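Local coordinates for probable E3 ubiquitin-protein ligase HERC1 (Homo sapiens, PDB 4QT6) that is probably an E3 ubiquitin ligase, represented here by its SPRY domain, a beta-sandwich module that in many related proteins mediates protein-protein recognition, at residues S97-Q100 against G101-I104; R70-S73 against D74-L77. All coordinates share one frame; numbering follows the deposited sequence. Where two conformers were deposited one is given.

Contact 1: residues S97-Q100 against G101-I104; sequences SFTQ and GDFI. With ARF (formamide), chain E.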
# COMPACT_ATOMS: atom_id res chain seq x y z
N SER A 97 -12.73 0.21 -5.85
CA SER A 97 -12.37 1.31 -4.98
C SER A 97 -12.49 0.84 -3.53
O SER A 97 -13.13 -0.18 -3.25
CB SER A 97 -13.27 2.53 -5.22
OG SER A 97 -14.61 2.22 -4.91
N PHE A 98 -11.86 1.55 -2.61
CA PHE A 98 -12.01 1.23 -1.20
C PHE A 98 -11.87 2.48 -0.36
O PHE A 98 -11.43 3.53 -0.86
CB PHE A 98 -11.03 0.12 -0.76
CG PHE A 98 -9.57 0.42 -1.03
CD1 PHE A 98 -9.01 0.13 -2.26
CD2 PHE A 98 -8.76 0.98 -0.06
CE1 PHE A 98 -7.67 0.38 -2.52
CE2 PHE A 98 -7.42 1.23 -0.31
CZ PHE A 98 -6.87 0.95 -1.54
N THR A 99 -12.27 2.39 0.90
CA THR A 99 -12.34 3.57 1.76
C THR A 99 -12.26 3.18 3.22
O THR A 99 -11.98 2.00 3.58
CB THR A 99 -13.63 4.39 1.46
OG1 THR A 99 -13.54 5.69 2.07
CG2 THR A 99 -14.85 3.66 1.93
N GLN A 100 -12.48 4.18 4.08
CA GLN A 100 -12.49 3.97 5.52
C GLN A 100 -13.33 2.77 5.90
O GLN A 100 -14.47 2.62 5.43
CB GLN A 100 -13.05 5.22 6.20
CG GLN A 100 -12.95 5.18 7.71
CD GLN A 100 -13.25 6.52 8.35
OE1 GLN A 100 -12.70 7.55 7.96
NE2 GLN A 100 -14.10 6.50 9.38
N GLY A 101 -12.79 1.90 6.75
CA GLY A 101 -13.49 0.73 7.24
C GLY A 101 -13.33 -0.53 6.41
O GLY A 101 -13.78 -1.60 6.83
N ASP A 102 -12.70 -0.41 5.24
CA ASP A 102 -12.41 -1.57 4.39
C ASP A 102 -11.05 -2.21 4.73
O ASP A 102 -10.10 -1.54 5.21
CB ASP A 102 -12.40 -1.19 2.91
CG ASP A 102 -13.77 -0.78 2.38
OD1 ASP A 102 -14.76 -1.36 2.87
OD2 ASP A 102 -13.84 0.08 1.47
N PHE A 103 -11.00 -3.51 4.49
CA PHE A 103 -9.77 -4.31 4.49
C PHE A 103 -9.34 -4.62 3.08
O PHE A 103 -10.17 -5.01 2.25
CB PHE A 103 -9.99 -5.67 5.14
CG PHE A 103 -10.15 -5.64 6.62
CD1 PHE A 103 -11.40 -5.51 7.19
CD2 PHE A 103 -9.05 -5.82 7.46
CE1 PHE A 103 -11.56 -5.51 8.57
CE2 PHE A 103 -9.20 -5.83 8.82
CZ PHE A 103 -10.46 -5.68 9.38
N ILE A 104 -8.03 -4.48 2.81
CA ILE A 104 -7.45 -4.92 1.53
C ILE A 104 -6.46 -6.02 1.87
O ILE A 104 -5.47 -5.80 2.53
CB ILE A 104 -6.76 -3.76 0.75
CG1 ILE A 104 -7.77 -2.66 0.41
CG2 ILE A 104 -6.05 -4.30 -0.50
CD1 ILE A 104 -8.92 -3.13 -0.46
N ARF E . -13.92 -5.35 11.49
C ARF E . -12.95 -4.55 11.95
O ARF E . -12.02 -5.05 12.55
O HOH W 1 -16.18 0.30 4.84
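T99 and D102 bind each other twice across a tight reversal of the chain. The backbone N of T99 donates to D102 OD2 over 2.9 Å, while D102 N returns a bond of 3.0 Å to T99 O. The first donor meets its oxygen on the anti side of the carboxylate, 24° out of the carboxylate plane, and T99 CG2 lies 3.7 Å from the same OD2. Both bonds are moderately bent. Beyond this pair, I104 CG1 sits over the face of the F98 ring, 3.8 Å from its centroid in a CH-pi contact, and CD1 approaches F98 CG at 3.7 Å. The two side chains are nearly perpendicular. With chi1 of F98 at 56°, its CG lies between the backbone N and carbonyl carbon, and the ring is turned in over the isoleucine.

Residues T99 to D102 form a type II beta turn leading into strand 103-109, which runs between strands 38-47 and 114-119 in one sheet of the SPRY beta-sandwich. G101 takes a positive phi of 89°, where a side chain would be jammed against the carbonyl of Q100.

A water bridges Q100 O and D102 OD1, donating to both at 2.9 Å, and OD1 also accepts from N120 ND2. The amide of N120 is likely to help fix the carboxylate's rotation, and its OD1 takes the backbone N-H of F103. On the other arm, T99 OG1 bonds to E53 and Q100 OE1 to the backbone N of E48. A formamide lies at the edge of the F103 ring, its O 3.6 Å from F103 CZ.

Contact 2: residues R70-S73 against D74-L77; sequences RTTS and DMWL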
# COMPACT_ATOMS: atom_id res chain seq x y z
N ARG A 70 1.76 8.30 -9.95
CA ARG A 70 1.61 8.39 -11.41
C ARG A 70 2.85 7.95 -12.19
O ARG A 70 2.73 7.56 -13.35
CB ARG A 70 1.22 9.83 -11.80
CG ARG A 70 -0.12 10.27 -11.25
CD ARG A 70 -1.17 10.32 -12.34
NE ARG A 70 -2.49 10.61 -11.77
CZ ARG A 70 -3.61 9.95 -12.06
NH1 ARG A 70 -3.63 8.95 -12.93
NH2 ARG A 70 -4.75 10.32 -11.47
N THR A 71 4.03 8.01 -11.56
CA THR A 71 5.29 7.70 -12.22
C THR A 71 6.13 6.59 -11.59
O THR A 71 6.96 6.00 -12.27
CB THR A 71 6.19 8.94 -12.33
OG1 THR A 71 6.54 9.43 -11.02
CG2 THR A 71 5.48 10.02 -13.09
N THR A 72 5.94 6.32 -10.30
CA THR A 72 6.89 5.47 -9.60
C THR A 72 7.02 4.04 -10.15
O THR A 72 6.04 3.41 -10.47
CB THR A 72 6.56 5.38 -8.08
OG1 THR A 72 7.59 4.64 -7.42
CG2 THR A 72 5.24 4.75 -7.84
N SER A 73 8.27 3.60 -10.25
CA SER A 73 8.63 2.20 -10.44
C SER A 73 9.25 1.60 -9.17
O SER A 73 9.62 0.43 -9.16
CB SER A 73 9.60 2.07 -11.62
OG SER A 73 8.91 2.38 -12.84
N ASP A 74 9.33 2.40 -8.10
CA ASP A 74 9.80 1.87 -6.81
C ASP A 74 8.68 1.15 -6.07
O ASP A 74 8.97 0.28 -5.23
CB ASP A 74 10.35 2.99 -5.93
CG ASP A 74 11.70 3.48 -6.38
OD1 ASP A 74 12.45 2.69 -7.02
OD2 ASP A 74 12.01 4.65 -6.08
N MSE A 75 7.45 1.51 -6.39
CA MSE A 75 6.25 0.99 -5.70
C MSE A 75 5.29 0.36 -6.68
O MSE A 75 5.28 0.67 -7.89
CB MSE A 75 5.53 2.10 -4.92
CG MSE A 75 6.51 2.90 -4.07
SE MSE A 75 5.50 4.22 -3.01
CE MSE A 75 6.81 4.38 -1.57
N TRP A 76 4.48 -0.52 -6.16
CA TRP A 76 3.36 -1.13 -6.87
C TRP A 76 2.14 -0.78 -6.03
O TRP A 76 2.02 -1.21 -4.87
CB TRP A 76 3.51 -2.65 -6.93
CG TRP A 76 4.49 -3.20 -7.94
CD1 TRP A 76 4.17 -3.78 -9.14
CD2 TRP A 76 5.92 -3.28 -7.83
NE1 TRP A 76 5.29 -4.18 -9.78
CE2 TRP A 76 6.38 -3.91 -9.01
CE3 TRP A 76 6.85 -2.85 -6.89
CZ2 TRP A 76 7.73 -4.13 -9.25
CZ3 TRP A 76 8.20 -3.08 -7.13
CH2 TRP A 76 8.62 -3.73 -8.29
N LEU A 77 1.23 0.02 -6.58
CA LEU A 77 0.23 0.69 -5.76
C LEU A 77 -1.18 0.49 -6.25
O LEU A 77 -1.44 0.36 -7.45
CB LEU A 77 0.52 2.18 -5.68
CG LEU A 77 1.82 2.58 -5.02
CD1 LEU A 77 2.09 4.06 -5.21
CD2 LEU A 77 1.81 2.21 -3.54
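T72 turns its hydroxyl to the backbone amides of D74 and M75 and its methyl to the side chains of M75 and L77. OG1 lies anti to the backbone N (chi1 -174°) and reaches forward over the following peptides, where it accepts a bond of 2.9 Å from D74 N and a weak one of 3.3 Å from M75 N. The first of these defines an ST turn, and both are bent, D74 N-H meeting the oxygen at 138°. The methyl CG2 makes apolar contacts: it stands 4.0 Å from CB of M75, a selenomethionine in this crystal, and 4.2 Å from L77 CD1. The T72 and M75 side chains are set at a slant to each other, and beyond CG the M75 chain runs on extended, away from the threonine.

D74 is turned elsewhere, its OD2 accepting from the backbone N of both H65 and D66. W76 swings its indole back to within 4.3 Å of S73 O at CZ3, approaching it obliquely, and its ring also meets H87, stacked on it, and F128, edge-to-face. Strand 75-79, which starts here, lies between strands 55-60 and 84-86 in the six-stranded sheet of the sandwich.

A valine in place of T72 would probably leave the amide of D74 without its acceptor and the carbonyl of D66 without its hydroxyl donor. The hydroxyl gives its proton to D66 O and takes two amide protons in return, which implies that one buried side-chain oxygen both closes the turn and ties it to an earlier part of the same loop, at D66.

Both contacts shape a loop just where it enters a strand, but on different sheets and on opposite sides of the chain's centre: contact 1 leads into strand 103-109 of the seven-stranded sheet, contact 2 into strand 75-79 of the six-stranded one. Their centres are 20 Å apart and they do not touch, although F98 of contact 1 packs on Y78, farther along the strand that contact 2 opens. Contact 2 is the more buried, and its polar link is a neutral hydroxyl shared between backbone groups. Contact 1, only partly buried, uses a carboxylate with a bridging water, and keeps its aromatic-aliphatic pair on the inner side.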